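Local structure of 3-deoxy-d-manno-octulosonic-acid transferase (Acinetobacter baumannii, 4BFC) at residues S129-V134 and A194-P199; H145-P150 and V155-G160; T168-F173 and N177-A182. The protein probably transfers Kdo (3-deoxy-D-manno-octulosonic acid) from CMP-Kdo to a lipid A precursor, the crystallised C-terminal domain being the part that binds CMP-Kdo. All coordinates share one frame; numbering follows the deposited sequence. Where two conformers were deposited one is given.

Interaction 1: S129-V134 and A194-P199; sequences SQVCFV and ACLAEP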
ATOM      1  N   SER A 129     -15.825  20.882  -0.938  1.00 21.40           N
ATOM      2  CA  SER A 129     -14.706  21.621  -1.505  1.00 21.01           C
ATOM      3  C   SER A 129     -15.171  22.538  -2.679  1.00 18.93           C
ATOM      4  O   SER A 129     -16.071  22.154  -3.492  1.00 21.05           O
ATOM      5  CB  SER A 129     -13.701  20.608  -2.091  1.00 20.02           C
ATOM      6  OG  SER A 129     -13.249  19.660  -1.098  1.00 21.49           O
ATOM      7  N   GLN A 130     -14.495  23.684  -2.798  1.00 21.75           N
ATOM      8  CA  GLN A 130     -14.605  24.562  -3.976  0.70 19.53           C
ATOM      9  C   GLN A 130     -13.659  24.122  -5.088  1.00 20.10           C
ATOM     10  O   GLN A 130     -14.013  24.197  -6.278  1.00 21.48           O
ATOM     11  CB  GLN A 130     -14.396  26.047  -3.653  0.70 20.33           C
ATOM     12  CG  GLN A 130     -15.650  26.763  -3.219  0.70 21.35           C
ATOM     13  CD  GLN A 130     -16.196  26.207  -1.948  0.70 18.54           C
ATOM     14  OE1 GLN A 130     -15.719  26.560  -0.839  0.70 21.11           O
ATOM     15  NE2 GLN A 130     -17.186  25.343  -2.061  0.70 22.52           N
ATOM     16  N   VAL A 131     -12.449  23.699  -4.685  1.00 16.40           N
ATOM     17  CA  VAL A 131     -11.484  23.155  -5.627  1.00 18.43           C
ATOM     18  C   VAL A 131     -10.708  22.081  -4.865  1.00 18.14           C
ATOM     19  O   VAL A 131     -10.643  22.097  -3.614  1.00 18.09           O
ATOM     20  CB  VAL A 131     -10.433  24.206  -6.165  1.00 21.10           C
ATOM     21  CG1 VAL A 131     -11.078  25.295  -7.049  1.00 26.00           C
ATOM     22  CG2 VAL A 131      -9.620  24.846  -5.035  1.00 23.57           C
ATOM     23  N   CYS A 132     -10.057  21.226  -5.629  1.00 18.36           N
ATOM     24  CA  CYS A 132      -9.228  20.226  -5.005  1.00 17.25           C
ATOM     25  C   CYS A 132      -7.969  19.899  -5.801  1.00 20.92           C
ATOM     26  O   CYS A 132      -7.800  20.301  -6.955  1.00 19.85           O
ATOM     27  CB  CYS A 132     -10.060  18.944  -4.719  1.00 18.30           C
ATOM     28  SG  CYS A 132     -10.273  17.875  -6.156  1.00 20.73           S
ATOM     29  N   PHE A 133      -7.050  19.244  -5.116  1.00 17.50           N
ATOM     30  CA  PHE A 133      -5.883  18.613  -5.691  1.00 17.36           C
ATOM     31  C   PHE A 133      -5.838  17.133  -5.234  1.00 15.18           C
ATOM     32  O   PHE A 133      -5.941  16.854  -4.063  1.00 16.84           O
ATOM     33  CB  PHE A 133      -4.647  19.314  -5.141  1.00 18.57           C
ATOM     34  CG  PHE A 133      -3.332  18.594  -5.377  1.00 17.73           C
ATOM     35  CD1 PHE A 133      -2.655  18.572  -6.612  1.00 17.12           C
ATOM     36  CD2 PHE A 133      -2.816  17.765  -4.350  1.00 18.70           C
ATOM     37  CE1 PHE A 133      -1.449  17.862  -6.756  1.00 17.54           C
ATOM     38  CE2 PHE A 133      -1.617  17.038  -4.488  1.00 20.27           C
ATOM     39  CZ  PHE A 133      -0.892  17.114  -5.718  1.00 19.86           C
ATOM     40  N   VAL A 134      -5.666  16.239  -6.200  1.00 15.12           N
ATOM     41  CA  VAL A 134      -5.572  14.782  -5.934  1.00 16.44           C
ATOM     42  C   VAL A 134      -4.111  14.378  -5.952  1.00 17.69           C
ATOM     43  O   VAL A 134      -3.415  14.469  -6.980  1.00 16.70           O
ATOM     44  CB  VAL A 134      -6.417  13.936  -6.922  1.00 18.42           C
ATOM     45  CG1 VAL A 134      -6.216  12.420  -6.568  1.00 17.41           C
ATOM     46  CG2 VAL A 134      -7.902  14.336  -6.788  1.00 18.79           C
ATOM     47  N   ALA A 194      -6.761  31.165  -9.191  1.00 23.17           N
ATOM     48  CA  ALA A 194      -7.417  31.542 -10.445  1.00 24.84           C
ATOM     49  C   ALA A 194      -8.815  30.962 -10.539  1.00 23.02           C
ATOM     50  O   ALA A 194      -9.752  31.673 -10.787  1.00 25.33           O
ATOM     51  CB  ALA A 194      -6.568  31.127 -11.619  1.00 25.46           C
ATOM     52  N   CYS A 195      -8.989  29.658 -10.224  1.00 25.44           N
ATOM     53  CA  CYS A 195     -10.335  29.069 -10.275  1.00 24.20           C
ATOM     54  C   CYS A 195     -11.325  29.785  -9.364  1.00 24.96           C
ATOM     55  O   CYS A 195     -12.496  30.024  -9.706  1.00 24.81           O
ATOM     56  CB  CYS A 195     -10.287  27.586  -9.854  1.00 29.26           C
ATOM     57  SG  CYS A 195      -9.518  26.472 -11.050  1.00 30.24           S
ATOM     58  N   LEU A 196     -10.849  30.163  -8.206  1.00 21.43           N
ATOM     59  CA  LEU A 196     -11.736  30.749  -7.224  1.00 21.93           C
ATOM     60  C   LEU A 196     -12.131  32.125  -7.696  1.00 23.33           C
ATOM     61  O   LEU A 196     -13.211  32.564  -7.372  1.00 25.41           O
ATOM     62  CB  LEU A 196     -11.059  30.823  -5.864  1.00 22.32           C
ATOM     63  CG  LEU A 196     -10.816  29.515  -5.096  1.00 21.67           C
ATOM     64  CD1 LEU A 196      -9.891  29.795  -3.918  1.00 20.73           C
ATOM     65  CD2 LEU A 196     -12.191  28.909  -4.730  1.00 21.79           C
ATOM     66  N   ALA A 197     -11.246  32.760  -8.472  1.00 21.43           N
ATOM     67  CA  ALA A 197     -11.585  34.095  -9.038  1.00 23.36           C
ATOM     68  C   ALA A 197     -12.361  34.062 -10.331  1.00 26.25           C
ATOM     69  O   ALA A 197     -12.729  35.148 -10.834  1.00 24.80           O
ATOM     70  CB  ALA A 197     -10.292  34.872  -9.254  1.00 22.28           C
ATOM     71  N   GLU A 198     -12.622  32.886 -10.901  1.00 24.78           N
ATOM     72  CA  GLU A 198     -13.129  32.732 -12.279  1.00 22.96           C
ATOM     73  C   GLU A 198     -14.322  31.756 -12.292  1.00 26.01           C
ATOM     74  O   GLU A 198     -14.200  30.637 -12.773  1.00 27.47           O
ATOM     75  CB  GLU A 198     -12.013  32.235 -13.218  1.00 21.35           C
ATOM     76  CG  GLU A 198     -10.829  33.213 -13.284  1.00 24.83           C
ATOM     77  CD  GLU A 198      -9.741  32.813 -14.246  1.00 29.37           C
ATOM     78  OE1 GLU A 198      -9.946  31.871 -15.036  1.00 37.25           O
ATOM     79  OE2 GLU A 198      -8.654  33.453 -14.238  1.00 30.33           O
ATOM     80  N   PRO A 199     -15.488  32.205 -11.789  1.00 27.81           N
ATOM     81  CA  PRO A 199     -16.715  31.396 -11.782  1.00 29.61           C
ATOM     82  C   PRO A 199     -17.060  30.888 -13.178  1.00 34.00           C
ATOM     83  O   PRO A 199     -17.422  29.710 -13.316  1.00 33.99           O
ATOM     84  CB  PRO A 199     -17.766  32.355 -11.219  1.00 32.21           C
ATOM     85  CG  PRO A 199     -16.990  33.355 -10.456  1.00 35.97           C
ATOM     86  CD  PRO A 199     -15.730  33.542 -11.237  1.00 30.66           C
TER

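Interaction 2: H145-P150 and V155-G160; sequences HNILEP and VPTVVG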
ATOM      1  N   HIS A 145      -3.788   9.146  -7.815  1.00 20.31           N
ATOM      2  CA  HIS A 145      -5.016   8.547  -7.275  1.00 17.94           C
ATOM      3  C   HIS A 145      -6.218   8.891  -8.077  1.00 17.64           C
ATOM      4  O   HIS A 145      -6.197   9.716  -9.046  1.00 19.17           O
ATOM      5  CB  HIS A 145      -5.129   8.939  -5.777  1.00 18.69           C
ATOM      6  CG  HIS A 145      -4.074   8.312  -4.916  1.00 17.70           C
ATOM      7  ND1 HIS A 145      -3.995   6.955  -4.733  1.00 20.59           N
ATOM      8  CD2 HIS A 145      -3.023   8.846  -4.204  1.00 17.76           C
ATOM      9  CE1 HIS A 145      -2.932   6.661  -4.005  1.00 20.13           C
ATOM     10  NE2 HIS A 145      -2.370   7.817  -3.620  1.00 16.94           N
ATOM     11  N   ASN A 146      -7.349   8.258  -7.735  1.00 18.75           N
ATOM     12  CA  ASN A 146      -8.535   8.315  -8.590  1.00 21.63           C
ATOM     13  C   ASN A 146      -9.202   9.668  -8.612  1.00 25.01           C
ATOM     14  O   ASN A 146      -9.918  10.076  -7.657  1.00 29.84           O
ATOM     15  CB  ASN A 146      -9.527   7.243  -8.060  1.00 20.81           C
ATOM     16  CG  ASN A 146     -10.649   6.964  -9.049  1.00 23.10           C
ATOM     17  OD1 ASN A 146     -10.673   7.530 -10.118  1.00 26.89           O
ATOM     18  ND2 ASN A 146     -11.625   6.169  -8.634  1.00 26.25           N
ATOM     19  N   ILE A 147      -9.099  10.338  -9.752  1.00 23.35           N
ATOM     20  CA  ILE A 147      -9.778  11.642  -9.907  1.00 21.53           C
ATOM     21  C   ILE A 147     -11.278  11.574 -10.195  1.00 19.49           C
ATOM     22  O   ILE A 147     -11.903  12.590 -10.271  1.00 23.36           O
ATOM     23  CB  ILE A 147      -9.004  12.461 -10.981  1.00 20.34           C
ATOM     24  CG1 ILE A 147      -9.033  11.717 -12.342  1.00 22.94           C
ATOM     25  CG2 ILE A 147      -7.588  12.736 -10.514  1.00 23.55           C
ATOM     26  CD1 ILE A 147      -8.937  12.737 -13.501  1.00 24.87           C
ATOM     27  N   LEU A 148     -11.864  10.388 -10.401  1.00 23.33           N
ATOM     28  CA  LEU A 148     -13.291  10.317 -10.766  1.00 22.39           C
ATOM     29  C   LEU A 148     -14.205  10.783  -9.656  1.00 22.88           C
ATOM     30  O   LEU A 148     -15.277  11.374  -9.899  1.00 25.49           O
ATOM     31  CB  LEU A 148     -13.611   8.843 -11.163  1.00 22.95           C
ATOM     32  CG  LEU A 148     -12.980   8.370 -12.484  1.00 26.77           C
ATOM     33  CD1 LEU A 148     -13.297   6.883 -12.727  1.00 28.14           C
ATOM     34  CD2 LEU A 148     -13.485   9.236 -13.608  1.00 28.02           C
ATOM     35  N   GLU A 149     -13.771  10.554  -8.400  1.00 26.70           N
ATOM     36  CA  GLU A 149     -14.598  10.907  -7.261  1.00 30.32           C
ATOM     37  C   GLU A 149     -14.877  12.436  -7.178  1.00 26.37           C
ATOM     38  O   GLU A 149     -16.040  12.855  -7.238  1.00 25.87           O
ATOM     39  CB  GLU A 149     -13.983  10.323  -5.984  1.00 30.38           C
ATOM     40  CG  GLU A 149     -13.779   8.807  -6.057  1.00 35.85           C
ATOM     41  CD  GLU A 149     -13.126   8.185  -4.828  1.00 39.62           C
ATOM     42  OE1 GLU A 149     -12.104   8.701  -4.317  1.00 35.30           O
ATOM     43  OE2 GLU A 149     -13.651   7.151  -4.353  1.00 45.47           O
ATOM     44  N   PRO A 150     -13.813  13.292  -7.180  1.00 24.67           N
ATOM     45  CA  PRO A 150     -14.147  14.735  -7.238  1.00 24.76           C
ATOM     46  C   PRO A 150     -14.869  15.198  -8.488  1.00 25.58           C
ATOM     47  O   PRO A 150     -15.695  16.095  -8.397  1.00 28.33           O
ATOM     48  CB  PRO A 150     -12.771  15.450  -7.032  1.00 22.87           C
ATOM     49  CG  PRO A 150     -11.766  14.430  -7.450  1.00 25.97           C
ATOM     50  CD  PRO A 150     -12.361  13.089  -7.067  1.00 23.65           C
ATOM     51  N   VAL A 155     -16.370  19.029  -8.486  1.00 22.60           N
ATOM     52  CA  VAL A 155     -15.266  19.788  -7.939  1.00 23.17           C
ATOM     53  C   VAL A 155     -14.190  19.982  -8.997  1.00 22.56           C
ATOM     54  O   VAL A 155     -13.669  19.001  -9.504  1.00 22.76           O
ATOM     55  CB  VAL A 155     -14.588  19.092  -6.749  1.00 23.48           C
ATOM     56  CG1 VAL A 155     -13.505  19.999  -6.181  1.00 22.29           C
ATOM     57  CG2 VAL A 155     -15.615  18.752  -5.691  1.00 24.60           C
ATOM     58  N   PRO A 156     -13.836  21.241  -9.317  1.00 20.63           N
ATOM     59  CA  PRO A 156     -12.648  21.452 -10.161  1.00 22.13           C
ATOM     60  C   PRO A 156     -11.386  20.778  -9.593  1.00 21.21           C
ATOM     61  O   PRO A 156     -11.098  20.904  -8.399  1.00 21.00           O
ATOM     62  CB  PRO A 156     -12.494  22.958 -10.211  1.00 24.04           C
ATOM     63  CG  PRO A 156     -13.809  23.507  -9.784  1.00 23.30           C
ATOM     64  CD  PRO A 156     -14.446  22.514  -8.887  1.00 23.37           C
ATOM     65  N   THR A 157     -10.678  20.000 -10.430  1.00 20.49           N
ATOM     66  CA  THR A 157      -9.629  19.058  -9.940  1.00 22.32           C
ATOM     67  C   THR A 157      -8.255  19.319 -10.560  1.00 22.02           C
ATOM     68  O   THR A 157      -8.121  19.474 -11.789  1.00 24.35           O
ATOM     69  CB  THR A 157     -10.054  17.592 -10.179  1.00 22.39           C
ATOM     70  OG1 THR A 157     -11.291  17.374  -9.481  1.00 22.40           O
ATOM     71  CG2 THR A 157      -8.967  16.536  -9.651  1.00 20.43           C
ATOM     72  N   VAL A 158      -7.249  19.427  -9.716  1.00 19.75           N
ATOM     73  CA  VAL A 158      -5.857  19.549 -10.145  1.00 21.88           C
ATOM     74  C   VAL A 158      -5.091  18.288  -9.795  1.00 22.82           C
ATOM     75  O   VAL A 158      -5.307  17.732  -8.715  1.00 21.03           O
ATOM     76  CB  VAL A 158      -5.187  20.770  -9.460  1.00 19.27           C
ATOM     77  CG1 VAL A 158      -3.746  20.984  -9.918  1.00 20.64           C
ATOM     78  CG2 VAL A 158      -6.050  22.059  -9.567  1.00 23.15           C
ATOM     79  N   VAL A 159      -4.248  17.804 -10.701  1.00 20.39           N
ATOM     80  CA  VAL A 159      -3.263  16.770 -10.394  1.00 23.29           C
ATOM     81  C   VAL A 159      -1.871  17.216 -10.777  1.00 21.40           C
ATOM     82  O   VAL A 159      -1.718  18.112 -11.622  1.00 22.34           O
ATOM     83  CB  VAL A 159      -3.612  15.372 -11.033  1.00 27.24           C
ATOM     84  CG1 VAL A 159      -4.947  14.871 -10.497  1.00 31.68           C
ATOM     85  CG2 VAL A 159      -3.596  15.445 -12.557  1.00 26.52           C
ATOM     86  N   GLY A 160      -0.848  16.650 -10.130  1.00 20.73           N
ATOM     87  CA  GLY A 160       0.527  16.782 -10.522  1.00 22.11           C
ATOM     88  C   GLY A 160       0.806  15.960 -11.775  1.00 19.36           C
ATOM     89  O   GLY A 160      -0.068  15.260 -12.265  1.00 23.75           O
TER

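Interaction 3: T168-F173 and N177-A182; sequences TIVDEF and NAVLIA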
ATOM      1  N   THR A 168      -4.741   6.491 -18.355  1.00 25.00           N
ATOM      2  CA  THR A 168      -5.823   6.497 -19.334  1.00 24.61           C
ATOM      3  C   THR A 168      -6.899   7.503 -19.011  1.00 28.91           C
ATOM      4  O   THR A 168      -7.249   8.378 -19.876  1.00 26.46           O
ATOM      5  CB  THR A 168      -6.447   5.094 -19.476  1.00 25.33           C
ATOM      6  OG1 THR A 168      -5.407   4.188 -19.781  1.00 28.34           O
ATOM      7  CG2 THR A 168      -7.458   5.031 -20.682  1.00 29.60           C
ATOM      8  N   ILE A 169      -7.415   7.393 -17.781  1.00 23.05           N
ATOM      9  CA  ILE A 169      -8.532   8.251 -17.343  1.00 25.04           C
ATOM     10  C   ILE A 169      -8.108   9.705 -17.283  1.00 25.60           C
ATOM     11  O   ILE A 169      -8.885  10.568 -17.754  1.00 26.10           O
ATOM     12  CB  ILE A 169      -9.118   7.802 -15.983  1.00 26.38           C
ATOM     13  CG1 ILE A 169     -10.056   6.594 -16.107  1.00 26.84           C
ATOM     14  CG2 ILE A 169      -9.912   8.930 -15.263  1.00 25.80           C
ATOM     15  CD1 ILE A 169     -10.319   5.973 -14.730  1.00 32.11           C
ATOM     16  N   VAL A 170      -6.938  10.003 -16.726  1.00 22.97           N
ATOM     17  CA  VAL A 170      -6.498  11.428 -16.643  1.00 25.54           C
ATOM     18  C   VAL A 170      -6.361  11.985 -18.080  1.00 28.31           C
ATOM     19  O   VAL A 170      -6.915  13.039 -18.372  1.00 30.45           O
ATOM     20  CB  VAL A 170      -5.207  11.603 -15.846  1.00 26.57           C
ATOM     21  CG1 VAL A 170      -4.679  13.040 -15.881  1.00 25.33           C
ATOM     22  CG2 VAL A 170      -5.506  11.302 -14.393  1.00 22.11           C
ATOM     23  N   ASP A 171      -5.711  11.247 -18.991  1.00 28.55           N
ATOM     24  CA  ASP A 171      -5.665  11.706 -20.421  1.00 31.24           C
ATOM     25  C   ASP A 171      -7.034  11.912 -21.065  1.00 28.86           C
ATOM     26  O   ASP A 171      -7.205  12.871 -21.821  1.00 32.70           O
ATOM     27  CB  ASP A 171      -4.806  10.796 -21.281  1.00 30.39           C
ATOM     28  CG  ASP A 171      -3.342  10.897 -20.959  1.00 31.32           C
ATOM     29  OD1 ASP A 171      -2.919  11.870 -20.309  1.00 34.31           O
ATOM     30  OD2 ASP A 171      -2.610   9.984 -21.359  1.00 36.04           O
ATOM     31  N   GLU A 172      -8.020  11.087 -20.768  1.00 28.00           N
ATOM     32  CA  GLU A 172      -9.371  11.329 -21.312  1.00 29.80           C
ATOM     33  C   GLU A 172      -9.877  12.723 -20.865  1.00 30.90           C
ATOM     34  O   GLU A 172     -10.535  13.455 -21.622  1.00 35.39           O
ATOM     35  CB  GLU A 172     -10.354  10.300 -20.791  1.00 31.67           C
ATOM     36  CG  GLU A 172     -10.308   8.938 -21.463  1.00 37.35           C
ATOM     37  CD  GLU A 172     -11.072   7.860 -20.704  1.00 41.23           C
ATOM     38  OE1 GLU A 172     -11.770   8.156 -19.699  1.00 48.13           O
ATOM     39  OE2 GLU A 172     -10.959   6.689 -21.096  1.00 41.77           O
ATOM     40  N   PHE A 173      -9.556  13.089 -19.621  1.00 27.49           N
ATOM     41  CA  PHE A 173      -9.958  14.373 -19.087  1.00 25.83           C
ATOM     42  C   PHE A 173      -9.081  15.557 -19.579  1.00 27.00           C
ATOM     43  O   PHE A 173      -9.608  16.650 -19.811  1.00 29.11           O
ATOM     44  CB  PHE A 173     -10.093  14.298 -17.558  1.00 25.28           C
ATOM     45  CG  PHE A 173     -11.358  13.581 -17.098  1.00 24.90           C
ATOM     46  CD1 PHE A 173     -12.540  14.249 -16.874  1.00 26.13           C
ATOM     47  CD2 PHE A 173     -11.328  12.213 -16.842  1.00 30.49           C
ATOM     48  CE1 PHE A 173     -13.691  13.600 -16.455  1.00 31.78           C
ATOM     49  CE2 PHE A 173     -12.476  11.530 -16.439  1.00 32.85           C
ATOM     50  CZ  PHE A 173     -13.665  12.228 -16.223  1.00 34.77           C
ATOM     51  N   ASN A 177     -10.260  19.148 -21.873  1.00 29.83           N
ATOM     52  CA  ASN A 177      -9.999  20.321 -20.993  1.00 29.89           C
ATOM     53  C   ASN A 177     -10.830  20.248 -19.720  1.00 30.60           C
ATOM     54  O   ASN A 177     -11.521  21.176 -19.328  1.00 33.47           O
ATOM     55  CB  ASN A 177     -10.237  21.642 -21.786  1.00 30.63           C
ATOM     56  CG  ASN A 177      -9.267  21.775 -22.947  1.00 32.91           C
ATOM     57  OD1 ASN A 177      -8.046  21.754 -22.756  1.00 39.65           O
ATOM     58  ND2 ASN A 177      -9.792  21.851 -24.150  1.00 38.76           N
ATOM     59  N   ALA A 178     -10.746  19.086 -19.070  1.00 28.46           N
ATOM     60  CA  ALA A 178     -11.685  18.768 -18.031  1.00 27.01           C
ATOM     61  C   ALA A 178     -10.992  18.577 -16.664  1.00 24.65           C
ATOM     62  O   ALA A 178     -11.695  18.467 -15.665  1.00 25.71           O
ATOM     63  CB  ALA A 178     -12.483  17.541 -18.413  1.00 26.83           C
ATOM     64  N   VAL A 179      -9.660  18.668 -16.662  1.00 24.82           N
ATOM     65  CA  VAL A 179      -8.796  18.481 -15.480  1.00 23.66           C
ATOM     66  C   VAL A 179      -7.566  19.381 -15.642  1.00 26.14           C
ATOM     67  O   VAL A 179      -7.070  19.616 -16.776  1.00 30.56           O
ATOM     68  CB  VAL A 179      -8.353  17.012 -15.317  1.00 21.13           C
ATOM     69  CG1 VAL A 179      -7.343  16.588 -16.385  1.00 22.81           C
ATOM     70  CG2 VAL A 179      -7.757  16.797 -13.903  1.00 23.03           C
ATOM     71  N   LEU A 180      -7.103  19.934 -14.547  1.00 22.95           N
ATOM     72  CA  LEU A 180      -5.977  20.827 -14.555  1.00 22.43           C
ATOM     73  C   LEU A 180      -4.700  20.147 -14.109  1.00 24.68           C
ATOM     74  O   LEU A 180      -4.610  19.493 -13.047  1.00 24.57           O
ATOM     75  CB  LEU A 180      -6.257  22.095 -13.710  1.00 26.73           C
ATOM     76  CG  LEU A 180      -7.543  22.804 -14.232  1.00 32.38           C
ATOM     77  CD1 LEU A 180      -8.136  23.670 -13.138  1.00 31.77           C
ATOM     78  CD2 LEU A 180      -7.217  23.668 -15.414  1.00 33.21           C
ATOM     79  N   ILE A 181      -3.671  20.265 -14.930  1.00 25.70           N
ATOM     80  CA  ILE A 181      -2.389  19.707 -14.570  1.00 23.04           C
ATOM     81  C   ILE A 181      -1.379  20.739 -14.021  1.00 26.87           C
ATOM     82  O   ILE A 181      -1.016  21.761 -14.677  1.00 28.01           O
ATOM     83  CB  ILE A 181      -1.777  18.925 -15.783  1.00 21.33           C
ATOM     84  CG1 ILE A 181      -2.837  18.001 -16.374  1.00 22.61           C
ATOM     85  CG2 ILE A 181      -0.500  18.240 -15.361  1.00 25.28           C
ATOM     86  CD1 ILE A 181      -3.139  16.761 -15.521  1.00 26.46           C
ATOM     87  N   ALA A 182      -0.986  20.540 -12.774  1.00 24.56           N
ATOM     88  CA  ALA A 182       0.083  21.322 -12.145  1.00 25.22           C
ATOM     89  C   ALA A 182       1.480  20.758 -12.271  1.00 26.07           C
ATOM     90  O   ALA A 182       1.743  19.607 -11.945  1.00 25.48           O
ATOM     91  CB  ALA A 182      -0.204  21.633 -10.679  1.00 26.24           C
TER

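Interaction 1: S129-V134 and A194-P199
Leu196, near the C-terminal end of helix 185-197, leans on Gln130 and Val131 where strand 131-134 begins. Its CB and CG stand back from the strand, CG still 5.2 Å from Gln130 CB. With chi1 at -71° CG sits beside the backbone N, and chi2 of 169° sends CD1 on, opposite CA, and leaves CD2 as the branch turned to Gln130. CD2 makes the touch, 3.8 Å from Gln130 CB, and lies more loosely 4.4 Å from Val131 CG1. CD1, the other branch, has no close neighbour on 129-134; the leucine also packs on Gln43 and Val45 of strand 43-50. Gln130 offers Leu196 only the base of its side chain; in the conformer described, the rest bends away at chi2 and OE1 bonds to Val44 N. One residue earlier, Cys195 CB meets the same valine methyl, CG1 of Val131, at 3.7 Å. The Cys195 side chain also comes within about 2 Å of a bound beta-mercaptoethanol, a separation consistent with a mixed disulfide; the reagent probably came from the crystallisation liquor. Contact between the two segments is thus purely apolar, and Val131 is the buried member, flanked also by Val45 and by Trp192 of the same helix. Just beyond, Glu198 N donates to Cys195 O at 3.1 Å, and Glu198 itself takes the N-cap position of helix 199-214. A helix following the last strand of the sheet here returns to pack against an interior strand, an arrangement of the Rossmann-like domains that make up GT-B glycosyltransferases, the fold to which Kdo transferases belong.

Interaction 2: H145-P150 and V155-G160
Ile147 pushes its CG2 methyl against CG1 of Val159, the two side chains meeting at about a right angle and only 3.4 Å apart, tighter than ordinary van der Waals contact. The pair belongs to the beta-alpha-beta unit made by strand 131-134, the short helix 148-152 and strand 157-159, part of the parallel sheet of a Rossmann-like domain. Ile147 holds CG1 between its backbone N and carbonyl carbon (chi1 61°), which leaves CG2 to face the strand; the same methyl is 4.1 Å from Thr157 CG2. Helix 167-175 adds Ile169 and Val170 to the surroundings of Ile147. From the helix, the ring of Pro150 lies crosswise to Thr157, with CB 3.4 Å from OG1. Where the helix turns back to the strand, Val155 N donates to Pro150 O in a fairly straight bond (3.0 Å, 165°). At the other end of the helix, Asn146 OD1 caps Leu148 N at 3.1 Å, the donor standing well above the carbonyl plane. Before it, His145 bonds through NE2 to His51 and through ND1 to Glu82 of a second subunit, so this turn also belongs to a subunit interface. Facing the proline, the Thr157 hydroxyl is satisfied by its own segment: OG1 donates to Val155 O at 2.9 Å, approaching 36° out of the carbonyl plane.

Interaction 3: T168-F173 and N177-A182
Phe173 O accepts from Ala178 N at 2.8 Å, with a bent N-H...O angle of 146°, and the CA atoms of this pair are 4.8 Å apart. Together with Asn177 N to Ile174 O, the bond makes a Schellman motif that ends helix 167-175; Asn177, with its positive phi of 52°, is the C-prime residue that reverses the chain. Past the turn, Ala178 CB sits at the edge of the Phe173 ring, near its plane and 3.6 Å from CD1. Val179 holds CG1 between its backbone N and carbonyl carbon (chi1 71°), which turns that methyl onto Phe173 CB at 3.8 Å. A turn earlier in the helix, Val170 CG1 meets the tip of Ile181, CD1, at 4.0 Å. Further neighbours of the phenylalanine are Leu148 and Met151 of helix 148-152 and Val212 and Leu213 of helix 199-214. Toward the start of the helix, Glu86 of a second subunit accepts from the backbone N of Thr168 and Ile169. The tight return from helix to strand 180-181, outermost in this chain's sheet, completes a beta-alpha-beta unit with strand 157-159, the repeating element of Rossmann-like folds.

How the interactions relate
Interactions 2 and 3 are consecutive, buried helix-to-strand returns of the same parallel sheet, whereas interaction 1 is partly buried and spans both in the sequence. Their sheet strands are neighbours: Val134 N meets Val158 O at 2.9 Å between interactions 1 and 2, and Ala182 N meets Val159 O at 2.8 Å between 2 and 3. The two returns each combine one backbone bond with apolar packing, while interaction 1 is apolar alone. Cys195 SG on Leu180 CD1, 3.8 Å, links 1 with 3. A second subunit touches interactions 2 and 3 but not interaction 1.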